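Endoglucanase(Endo-1,4-beta-glucanase)protein (Pseudomonas stutzeri, PDB 6R2J) probably hydrolyses beta-1,4-linked glucans as a family 5 glycoside hydrolase and binds cellobiose. Local coordinates at residues A[202-207]-A[247-252]; A[45-50]-A[294-299]; A[121-126]-A[139-144]. One frame throughout, in Å; residues are numbered along the deposited sequence.

Interaction 1 (A[202-207]-A[247-252]); sequences IYEAHL and KGFLGE. With BGC (beta-D-glucopyranose), chain E.
Tyr203, Glu204 and Ala205 pair in parallel with Gly248, Phe249 and Leu250; the axes of the two short strands approach to 4.6 Å at an angle of 31°. Tyr203 N donates to Lys247 O at 2.9 Å. Ala205 N reaches Phe249 O at 3.1 Å, and Gly251 N returns to Ala205 O at 2.9 Å. The bond from Phe249 N to Tyr203 O is weak. Glu204, His206, Phe249 and Glu252 share one face of the sheet, turned into the TIM barrel. Ala205 and Leu250 lie on the other; here Tyr203 and Ala205 pack on helix 229-244. At the C-terminal end, Leu207 CB rests on Leu250 CD1 at 3.8 Å. Glu204 runs alongside Phe249, and its OE1 lies at the ring edge, 3.7 Å from Phe249 CD2. With CG anti to the backbone N (chi1 162°) and the rest of the chain extended, the carboxylate reaches into the barrel, where OE2 meets His206. His206 NE2 donates to Glu204 OE2 at 3.0 Å. The oxygen lies in the imidazole plane, but the nitrogen meets it from above the carboxylate plane. Glu252 covers one imidazole face: its CG stands 3.7 Å from the ring centroid, and its carboxylate is stacked with planes 19° apart. Tyr208 binds Glu252 OE1, while Arg56 forms a salt bridge with OE2. His206 belongs to the glycan pocket, and its ND1 lies very close to Glu144, probably as a hydrogen bond. The NE2 bond and the carboxylate over one face limit how the imidazole can turn; the ND1 contact probably adds to this.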
loop_
_atom_site.group_PDB
_atom_site.type_symbol
_atom_site.label_atom_id
_atom_site.label_comp_id
_atom_site.label_asym_id
_atom_site.label_seq_id
_atom_site.Cartn_x
_atom_site.Cartn_y
_atom_site.Cartn_z
ATOM N N ILE A 202 10.109 -5.701 2.497
ATOM C CA ILE A 202 10.262 -4.499 1.680
ATOM C C ILE A 202 9.741 -3.320 2.493
ATOM O O ILE A 202 8.727 -3.424 3.188
ATOM C CB ILE A 202 9.554 -4.630 0.310
ATOM C CG1 ILE A 202 10.169 -5.828 -0.431
ATOM C CG2 ILE A 202 9.658 -3.346 -0.462
ATOM C CD1 ILE A 202 9.290 -6.380 -1.586
ATOM N N TYR A 203 10.440 -2.194 2.390
ATOM C CA TYR A 203 10.081 -0.970 3.097
ATOM C C TYR A 203 9.264 -0.096 2.174
ATOM O O TYR A 203 9.441 -0.108 0.958
ATOM C CB TYR A 203 11.308 -0.233 3.592
ATOM C CG TYR A 203 11.969 -1.017 4.685
ATOM C CD1 TYR A 203 12.910 -1.991 4.377
ATOM C CD2 TYR A 203 11.609 -0.830 6.026
ATOM C CE1 TYR A 203 13.515 -2.728 5.367
ATOM C CE2 TYR A 203 12.232 -1.550 7.037
ATOM C CZ TYR A 203 13.185 -2.503 6.699
ATOM O OH TYR A 203 13.828 -3.241 7.676
ATOM N N GLU A 204 8.323 0.618 2.754
ATOM C CA GLU A 204 7.268 1.228 1.968
ATOM C C GLU A 204 6.979 2.590 2.556
ATOM O O GLU A 204 6.692 2.699 3.754
ATOM C CB GLU A 204 5.959 0.441 2.028
ATOM C CG GLU A 204 4.779 1.306 1.581
ATOM C CD GLU A 204 3.442 0.558 1.651
ATOM O OE1 GLU A 204 3.409 -0.635 2.066
ATOM O OE2 GLU A 204 2.421 1.180 1.307
ATOM N N ALA A 205 6.991 3.601 1.688
ATOM C CA ALA A 205 6.675 4.980 2.022
ATOM C C ALA A 205 5.577 5.469 1.087
ATOM O O ALA A 205 5.310 4.872 0.032
ATOM C CB ALA A 205 7.882 5.916 1.853
ATOM N N HIS A 206 4.987 6.605 1.487
ATOM C CA HIS A 206 3.929 7.308 0.777
ATOM C C HIS A 206 4.440 8.681 0.406
ATOM O O HIS A 206 5.330 9.224 1.062
ATOM C CB HIS A 206 2.681 7.416 1.651
ATOM C CG HIS A 206 2.083 6.080 1.953
ATOM N ND1 HIS A 206 1.040 5.893 2.826
ATOM C CD2 HIS A 206 2.410 4.845 1.497
ATOM C CE1 HIS A 206 0.755 4.604 2.902
ATOM N NE2 HIS A 206 1.544 3.952 2.073
ATOM N N LEU A 207 3.888 9.227 -0.669
ATOM C CA LEU A 207 4.417 10.475 -1.195
ATOM C C LEU A 207 3.343 11.187 -1.999
ATOM O O LEU A 207 2.843 10.646 -2.985
ATOM C CB LEU A 207 5.652 10.188 -2.075
ATOM C CG LEU A 207 6.449 11.332 -2.728
ATOM C CD1 LEU A 207 7.865 10.792 -3.056
ATOM C CD2 LEU A 207 5.731 11.906 -3.945
ATOM N N LYS A 247 14.968 -3.114 -0.037
ATOM C CA LYS A 247 14.051 -2.983 -1.166
ATOM C C LYS A 247 12.930 -2.018 -0.817
ATOM O O LYS A 247 12.450 -1.992 0.309
ATOM C CB LYS A 247 13.428 -4.322 -1.578
ATOM C CG LYS A 247 14.420 -5.406 -1.975
ATOM C CD LYS A 247 13.773 -6.781 -1.846
ATOM C CE LYS A 247 13.437 -7.165 -0.384
ATOM N NZ LYS A 247 12.935 -8.562 -0.280
ATOM N N GLY A 248 12.489 -1.250 -1.810
ATOM C CA GLY A 248 11.430 -0.281 -1.582
ATOM C C GLY A 248 10.129 -0.435 -2.354
ATOM O O GLY A 248 10.056 -1.117 -3.376
ATOM N N PHE A 249 9.110 0.290 -1.895
ATOM C CA PHE A 249 7.766 0.277 -2.463
ATOM C C PHE A 249 7.175 1.647 -2.128
ATOM O O PHE A 249 7.163 2.057 -0.959
ATOM C CB PHE A 249 6.966 -0.915 -1.895
ATOM C CG PHE A 249 5.510 -0.941 -2.306
ATOM C CD1 PHE A 249 5.121 -0.685 -3.626
ATOM C CD2 PHE A 249 4.539 -1.206 -1.372
ATOM C CE1 PHE A 249 3.774 -0.706 -4.005
ATOM C CE2 PHE A 249 3.184 -1.207 -1.732
ATOM C CZ PHE A 249 2.802 -0.966 -3.056
ATOM N N LEU A 250 6.742 2.385 -3.149
ATOM C CA LEU A 250 6.000 3.624 -2.916
ATOM C C LEU A 250 4.502 3.313 -2.935
ATOM O O LEU A 250 3.828 3.406 -3.969
ATOM C CB LEU A 250 6.368 4.667 -3.956
ATOM C CG LEU A 250 5.985 6.069 -3.508
ATOM C CD1 LEU A 250 6.929 6.643 -2.388
ATOM C CD2 LEU A 250 5.940 6.975 -4.730
ATOM N N GLY A 251 3.982 2.948 -1.764
ATOM C CA GLY A 251 2.651 2.361 -1.660
ATOM C C GLY A 251 1.492 3.293 -1.909
ATOM O O GLY A 251 0.357 2.829 -2.078
ATOM N N GLU A 252 1.730 4.587 -1.857
ATOM C CA GLU A 252 0.693 5.523 -2.244
ATOM C C GLU A 252 1.294 6.797 -2.806
ATOM O O GLU A 252 2.327 7.268 -2.341
ATOM C CB GLU A 252 -0.137 6.012 -1.076
ATOM C CG GLU A 252 -0.995 4.969 -0.430
ATOM C CD GLU A 252 -1.805 5.541 0.695
ATOM O OE1 GLU A 252 -1.943 6.800 0.747
ATOM O OE2 GLU A 252 -2.263 4.732 1.535
HETATM C C2 BGC E . 2.661 12.527 5.344
HETATM C C3 BGC E . 3.285 11.316 4.728
HETATM C C4 BGC E . 2.122 10.556 4.179
HETATM C C5 BGC E . 0.954 11.346 3.677
HETATM C C6 BGC E . 0.029 10.290 3.150
HETATM C C1 BGC E . 1.342 13.221 4.917
HETATM O O2 BGC E . 3.800 13.437 5.632
HETATM O O3 BGC E . 4.004 10.518 5.676
HETATM O O4 BGC E . 2.845 9.736 3.290
HETATM O O5 BGC E . 0.377 12.093 4.851
HETATM O O6 BGC E . -1.297 10.878 3.078
#

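Interaction 2 (A[45-50]-A[294-299]); sequences KYYADQ and LAIEPR
Tyr46 of the helix and Pro298 of the loop meet, the proline lying over one face of the phenol ring. Tyr46 leaves the helix toward the loop at CB, and its CG is anti to the backbone N (chi1 175°), which carries the ring to the proline. Along the ring the contact tightens as far as CE2 and CZ, then eases at the hydroxyl. CG and CD1 pass Pro298 CG only loosely. CD2 faces the proline and also sits over the ring of Tyr47, 3.6 Å above its plane. CE2 makes the closest approach, 3.4 Å to Pro298 CD. CZ lies 3.5 Å from Pro298 CG. That same CG is centred over the ring, a CH-pi contact 14° off the ring normal. Gln50 CG covers the opposite face, nearer the rim. At the tip, Tyr46 OH accepts a bond from a water at 2.7 Å. This water also donates to Ile296 O, and Asp303 is a further partner of the hydroxyl. The neighbouring Tyr47 reaches the loop by its own hydroxyl, which donates to Glu297 OE1 at 2.6 Å. The hydroxyl approaches from above the carboxylate plane, 43° out of it. Glu297 is bent at chi2, bringing its end back toward the tyrosine, and OE1 also takes the backbone N-H of Gly286. Ile296 CG2 packs against Tyr47 CE1 at 4.0 Å. The contact thus joins helix 41-49 to the loop that follows strand 280-285. Met307 of helix 305-311 packs on both tyrosines, and Tyr47 also touches Val16 and Ile18 of strand 14-18, which neighbours strand 280-285 in the barrel.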
loop_
_atom_site.group_PDB
_atom_site.type_symbol
_atom_site.label_atom_id
_atom_site.label_comp_id
_atom_site.label_asym_id
_atom_site.label_seq_id
_atom_site.Cartn_x
_atom_site.Cartn_y
_atom_site.Cartn_z
ATOM N N LYS A 45 -10.645 -6.949 -13.776
ATOM C CA LYS A 45 -10.577 -7.075 -15.229
ATOM C C LYS A 45 -10.162 -5.759 -15.879
ATOM O O LYS A 45 -9.307 -5.740 -16.776
ATOM C CB LYS A 45 -11.942 -7.519 -15.761
ATOM C CG LYS A 45 -12.063 -7.770 -17.284
ATOM C CD LYS A 45 -10.872 -8.473 -17.873
ATOM C CE LYS A 45 -11.137 -8.928 -19.299
ATOM N NZ LYS A 45 -12.440 -8.507 -19.842
ATOM N N TYR A 46 -10.770 -4.647 -15.464
ATOM C CA TYR A 46 -10.375 -3.361 -16.022
ATOM C C TYR A 46 -8.876 -3.124 -15.844
ATOM O O TYR A 46 -8.173 -2.795 -16.801
ATOM C CB TYR A 46 -11.170 -2.215 -15.396
ATOM C CG TYR A 46 -10.669 -0.876 -15.901
ATOM C CD1 TYR A 46 -10.951 -0.453 -17.179
ATOM C CD2 TYR A 46 -9.876 -0.059 -15.102
ATOM C CE1 TYR A 46 -10.451 0.762 -17.645
ATOM C CE2 TYR A 46 -9.389 1.134 -15.537
ATOM C CZ TYR A 46 -9.667 1.551 -16.810
ATOM O OH TYR A 46 -9.164 2.755 -17.256
ATOM N N TYR A 47 -8.362 -3.257 -14.623
ATOM C CA TYR A 47 -6.961 -2.888 -14.407
ATOM C C TYR A 47 -6.029 -3.878 -15.076
ATOM O O TYR A 47 -5.024 -3.488 -15.663
ATOM C CB TYR A 47 -6.674 -2.683 -12.920
ATOM C CG TYR A 47 -7.395 -1.455 -12.418
ATOM C CD1 TYR A 47 -6.897 -0.160 -12.669
ATOM C CD2 TYR A 47 -8.598 -1.576 -11.760
ATOM C CE1 TYR A 47 -7.582 0.979 -12.241
ATOM C CE2 TYR A 47 -9.293 -0.470 -11.318
ATOM C CZ TYR A 47 -8.791 0.812 -11.538
ATOM O OH TYR A 47 -9.507 1.894 -11.066
ATOM N N ALA A 48 -6.375 -5.162 -15.058
ATOM C CA ALA A 48 -5.630 -6.123 -15.872
ATOM C C ALA A 48 -5.624 -5.709 -17.339
ATOM O O ALA A 48 -4.593 -5.794 -18.022
ATOM C CB ALA A 48 -6.262 -7.510 -15.753
ATOM N N ASP A 49 -6.775 -5.270 -17.852
ATOM C CA ASP A 49 -6.827 -4.880 -19.261
ATOM C C ASP A 49 -5.877 -3.723 -19.555
ATOM O O ASP A 49 -5.388 -3.581 -20.680
ATOM C CB ASP A 49 -8.262 -4.509 -19.653
ATOM C CG ASP A 49 -9.140 -5.724 -19.908
ATOM O OD1 ASP A 49 -8.645 -6.876 -19.855
ATOM O OD2 ASP A 49 -10.343 -5.521 -20.159
ATOM N N GLN A 50 -5.615 -2.886 -18.563
ATOM C CA GLN A 50 -4.692 -1.771 -18.687
ATOM C C GLN A 50 -3.242 -2.174 -18.449
ATOM O O GLN A 50 -2.372 -1.298 -18.440
ATOM C CB GLN A 50 -5.101 -0.680 -17.695
ATOM C CG GLN A 50 -6.558 -0.239 -17.808
ATOM C CD GLN A 50 -6.894 0.499 -19.139
ATOM O OE1 GLN A 50 -6.102 1.317 -19.644
ATOM N NE2 GLN A 50 -8.084 0.221 -19.686
ATOM N N LEU A 294 -8.790 12.571 -7.240
ATOM C CA LEU A 294 -7.621 11.725 -7.423
ATOM C C LEU A 294 -7.972 10.333 -7.958
ATOM O O LEU A 294 -7.064 9.559 -8.294
ATOM C CB LEU A 294 -6.865 11.540 -6.095
ATOM C CG LEU A 294 -5.894 12.551 -5.477
ATOM C CD1 LEU A 294 -6.724 13.733 -5.087
ATOM C CD2 LEU A 294 -5.172 11.918 -4.281
ATOM N N ALA A 295 -9.251 9.986 -8.018
ATOM C CA ALA A 295 -9.633 8.623 -8.372
ATOM C C ALA A 295 -9.204 8.276 -9.800
ATOM O O ALA A 295 -9.395 9.064 -10.729
ATOM C CB ALA A 295 -11.157 8.456 -8.219
ATOM N N ILE A 296 -8.633 7.082 -9.973
ATOM C CA ILE A 296 -8.297 6.562 -11.295
ATOM C C ILE A 296 -9.343 5.581 -11.836
ATOM O O ILE A 296 -9.162 5.042 -12.941
ATOM C CB ILE A 296 -6.889 5.937 -11.228
ATOM C CG1 ILE A 296 -6.241 5.771 -12.604
ATOM C CG2 ILE A 296 -6.954 4.600 -10.546
ATOM C CD1 ILE A 296 -4.784 5.253 -12.561
ATOM N N GLU A 297 -10.449 5.373 -11.117
ATOM C CA GLU A 297 -11.512 4.504 -11.594
ATOM C C GLU A 297 -12.216 5.149 -12.786
ATOM O O GLU A 297 -12.605 6.325 -12.703
ATOM C CB GLU A 297 -12.489 4.276 -10.456
ATOM C CG GLU A 297 -13.587 3.279 -10.726
ATOM C CD GLU A 297 -13.074 1.902 -10.956
ATOM O OE1 GLU A 297 -11.989 1.592 -10.454
ATOM O OE2 GLU A 297 -13.765 1.131 -11.645
ATOM N N PRO A 298 -12.373 4.426 -13.915
ATOM C CA PRO A 298 -13.051 5.011 -15.079
ATOM C C PRO A 298 -14.527 5.310 -14.846
ATOM O O PRO A 298 -15.199 4.781 -13.952
ATOM C CB PRO A 298 -12.883 3.951 -16.167
ATOM C CG PRO A 298 -12.657 2.668 -15.410
ATOM C CD PRO A 298 -11.837 3.084 -14.235
ATOM N N ARG A 299 -15.013 6.219 -15.679
ATOM C CA ARG A 299 -16.341 6.792 -15.559
ATOM C C ARG A 299 -16.921 6.768 -16.956
ATOM O O ARG A 299 -16.327 7.340 -17.865
ATOM C CB ARG A 299 -16.290 8.262 -15.144
ATOM C CG ARG A 299 -15.553 8.526 -13.884
ATOM C CD ARG A 299 -15.371 10.008 -13.640
ATOM N NE ARG A 299 -14.554 10.179 -12.448
ATOM C CZ ARG A 299 -14.333 11.331 -11.828
ATOM N NH1 ARG A 299 -14.876 12.445 -12.308
ATOM N NH2 ARG A 299 -13.550 11.352 -10.733
HETATM O O HOH W 1 -9.283 4.917 -15.622
#

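Interaction 3 (A[121-126]-A[139-144]); sequences SVWRKL and YDIMNE. With BGC (beta-D-glucopyranose), chain E.
The carbonyl oxygen of Ile141 is gripped twice, by Trp123 NE1 at 3.2 Å and by the hydroxyl of Tyr119. The indole N-H uses a lone pair in the carbonyl plane, with an N-H...O angle of 150°. The oxygen lies somewhat out of the indole plane. Beside this bond, Ile141 CG2 sits over one face of the tryptophan, 4.0 Å from the centroid of its five-membered ring. Leu126 CD1 covers the opposite face near the rim. The far end of the indole meets Tyr139. Trp123 CZ3 comes over the phenol face, close to the rim, and lies 3.2 Å from Tyr139 CD1. The six-membered ring of Trp123 and the ring of Tyr139 are inclined at 48°, so the pair is oblique. Trp123 thus reaches from helix 116-130 onto Tyr139 and Ile141. The side chain of Asp140 leaves the backbone away from the helix, and its OD2 forms a salt bridge with Arg56. Further on, Asn143 binds Arg56. The N-H bond to a buried carbonyl, with Ile141 CG2 and Leu126 CD1 on opposite faces of the indole, fixes how the ring is turned, three residues before Glu144 of the glycan pocket.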
loop_
_atom_site.group_PDB
_atom_site.type_symbol
_atom_site.label_atom_id
_atom_site.label_comp_id
_atom_site.label_asym_id
_atom_site.label_seq_id
_atom_site.Cartn_x
_atom_site.Cartn_y
_atom_site.Cartn_z
ATOM N N SER A 121 -0.958 -11.768 17.142
ATOM C CA SER A 121 -1.902 -12.877 16.975
ATOM C C SER A 121 -2.784 -12.668 15.752
ATOM O O SER A 121 -2.990 -13.592 14.958
ATOM C CB SER A 121 -2.774 -13.047 18.222
ATOM O OG SER A 121 -3.889 -13.867 17.931
ATOM N N VAL A 122 -3.316 -11.448 15.585
ATOM C CA VAL A 122 -4.205 -11.184 14.464
ATOM C C VAL A 122 -3.465 -11.423 13.158
ATOM O O VAL A 122 -4.029 -11.969 12.212
ATOM C CB VAL A 122 -4.930 -9.819 14.566
ATOM C CG1 VAL A 122 -4.034 -8.669 14.252
ATOM C CG2 VAL A 122 -6.166 -9.876 13.669
ATOM N N TRP A 123 -2.167 -11.072 13.103
ATOM C CA TRP A 123 -1.415 -11.295 11.870
ATOM C C TRP A 123 -1.079 -12.773 11.706
ATOM O O TRP A 123 -1.171 -13.330 10.604
ATOM C CB TRP A 123 -0.179 -10.388 11.816
ATOM C CG TRP A 123 -0.492 -9.147 11.011
ATOM C CD1 TRP A 123 -0.458 -7.829 11.430
ATOM C CD2 TRP A 123 -0.926 -9.118 9.653
ATOM N NE1 TRP A 123 -0.859 -6.995 10.403
ATOM C CE2 TRP A 123 -1.150 -7.757 9.305
ATOM C CE3 TRP A 123 -1.170 -10.107 8.696
ATOM C CZ2 TRP A 123 -1.583 -7.372 8.033
ATOM C CZ3 TRP A 123 -1.601 -9.705 7.418
ATOM C CH2 TRP A 123 -1.784 -8.350 7.104
ATOM N N ARG A 124 -0.724 -13.428 12.805
ATOM C CA ARG A 124 -0.570 -14.869 12.751
ATOM C C ARG A 124 -1.853 -15.520 12.256
ATOM O O ARG A 124 -1.823 -16.377 11.368
ATOM C CB ARG A 124 -0.164 -15.399 14.124
ATOM C CG ARG A 124 0.398 -16.818 14.028
ATOM C CD ARG A 124 0.681 -17.434 15.388
ATOM N NE ARG A 124 1.623 -16.663 16.198
ATOM C CZ ARG A 124 1.268 -15.867 17.199
ATOM N NH1 ARG A 124 -0.006 -15.730 17.515
ATOM N NH2 ARG A 124 2.182 -15.212 17.882
ATOM N N LYS A 125 -2.991 -15.122 12.818
ATOM C CA LYS A 125 -4.261 -15.706 12.403
ATOM C C LYS A 125 -4.577 -15.368 10.958
ATOM O O LYS A 125 -5.038 -16.237 10.217
ATOM C CB LYS A 125 -5.399 -15.249 13.316
ATOM C CG LYS A 125 -5.597 -16.084 14.562
ATOM C CD LYS A 125 -6.876 -15.656 15.227
ATOM C CE LYS A 125 -7.190 -16.473 16.460
ATOM N NZ LYS A 125 -6.590 -15.832 17.658
ATOM N N LEU A 126 -4.367 -14.110 10.540
ATOM C CA LEU A 126 -4.595 -13.758 9.136
ATOM C C LEU A 126 -3.672 -14.538 8.195
ATOM O O LEU A 126 -4.103 -15.005 7.129
ATOM C CB LEU A 126 -4.411 -12.255 8.925
ATOM C CG LEU A 126 -5.457 -11.324 9.540
ATOM C CD1 LEU A 126 -5.028 -9.887 9.422
ATOM C CD2 LEU A 126 -6.786 -11.573 8.861
ATOM N N TYR A 139 1.957 -8.892 2.783
ATOM C CA TYR A 139 1.231 -8.282 3.896
ATOM C C TYR A 139 1.847 -6.925 4.223
ATOM O O TYR A 139 2.972 -6.850 4.732
ATOM C CB TYR A 139 1.246 -9.142 5.172
ATOM C CG TYR A 139 0.589 -10.484 5.044
ATOM C CD1 TYR A 139 -0.672 -10.598 4.460
ATOM C CD2 TYR A 139 1.214 -11.627 5.506
ATOM C CE1 TYR A 139 -1.277 -11.788 4.334
ATOM C CE2 TYR A 139 0.604 -12.865 5.378
ATOM C CZ TYR A 139 -0.649 -12.935 4.786
ATOM O OH TYR A 139 -1.297 -14.146 4.628
ATOM N N ASP A 140 1.087 -5.866 3.985
ATOM C CA ASP A 140 1.425 -4.516 4.428
ATOM C C ASP A 140 0.815 -4.433 5.824
ATOM O O ASP A 140 -0.371 -4.154 6.004
ATOM C CB ASP A 140 0.865 -3.533 3.408
ATOM C CG ASP A 140 1.321 -2.111 3.631
ATOM O OD1 ASP A 140 1.781 -1.777 4.761
ATOM O OD2 ASP A 140 1.169 -1.325 2.656
ATOM N N ILE A 141 1.639 -4.779 6.818
ATOM C CA ILE A 141 1.122 -5.017 8.158
ATOM C C ILE A 141 0.573 -3.763 8.836
ATOM O O ILE A 141 -0.203 -3.874 9.789
ATOM C CB ILE A 141 2.182 -5.719 9.033
ATOM C CG1 ILE A 141 3.448 -4.882 9.198
ATOM C CG2 ILE A 141 2.592 -7.057 8.439
ATOM C CD1 ILE A 141 4.399 -5.386 10.266
ATOM N N MET A 142 0.917 -2.565 8.371
ATOM C CA MET A 142 0.292 -1.373 8.937
ATOM C C MET A 142 0.447 -0.197 7.988
ATOM O O MET A 142 1.559 0.120 7.592
ATOM C CB MET A 142 0.937 -0.997 10.280
ATOM C CG MET A 142 0.297 0.172 11.021
ATOM S SD MET A 142 -1.451 -0.123 11.319
ATOM C CE MET A 142 -1.423 -1.704 12.152
ATOM N N ASN A 143 -0.653 0.496 7.730
ATOM C CA ASN A 143 -0.658 1.751 6.994
ATOM C C ASN A 143 -0.370 2.958 7.900
ATOM O O ASN A 143 -1.005 3.155 8.951
ATOM C CB ASN A 143 -2.017 1.914 6.287
ATOM C CG ASN A 143 -2.149 3.232 5.508
ATOM O OD1 ASN A 143 -1.568 3.363 4.447
ATOM N ND2 ASN A 143 -2.913 4.200 6.041
ATOM N N GLU A 144 0.598 3.760 7.474
ATOM C CA GLU A 144 0.835 5.100 8.009
ATOM C C GLU A 144 0.826 5.212 9.546
ATOM O O GLU A 144 0.046 5.991 10.104
ATOM C CB GLU A 144 -0.072 6.124 7.364
ATOM C CG GLU A 144 0.222 6.277 5.848
ATOM C CD GLU A 144 -0.575 7.383 5.139
ATOM O OE1 GLU A 144 -1.414 8.064 5.770
ATOM O OE2 GLU A 144 -0.366 7.533 3.904
HETATM C C2 BGC E . 2.661 12.527 5.344
HETATM C C3 BGC E . 3.285 11.316 4.728
HETATM C C4 BGC E . 2.122 10.556 4.179
HETATM C C5 BGC E . 0.954 11.346 3.677
HETATM C C6 BGC E . 0.029 10.290 3.150
HETATM C C1 BGC E . 1.342 13.221 4.917
HETATM O O2 BGC E . 3.800 13.437 5.632
HETATM O O3 BGC E . 4.004 10.518 5.676
HETATM O O4 BGC E . 2.845 9.736 3.290
HETATM O O5 BGC E . 0.377 12.093 4.851
HETATM O O6 BGC E . -1.297 10.878 3.078
#

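From the N terminus, the chain first passes 45-50, the opening half of interaction 2. Interaction 3 then closes a short loop of 12 residues, from helix 116-130 to strand 136-140. Interaction 1 follows in series, joining neighbouring strands 201-206 and 248-252 across 39 residues that include helix 229-244. Only at 294-299 does interaction 2 close, so both other contacts nest inside its loop, and none cross. Interactions 1 and 3 share the barrel sheet and meet at the glycan pocket, where His206 approaches Glu144. Interaction 2 touches neither; it ties the early helix 41-49 to the loop after the last barrel strand.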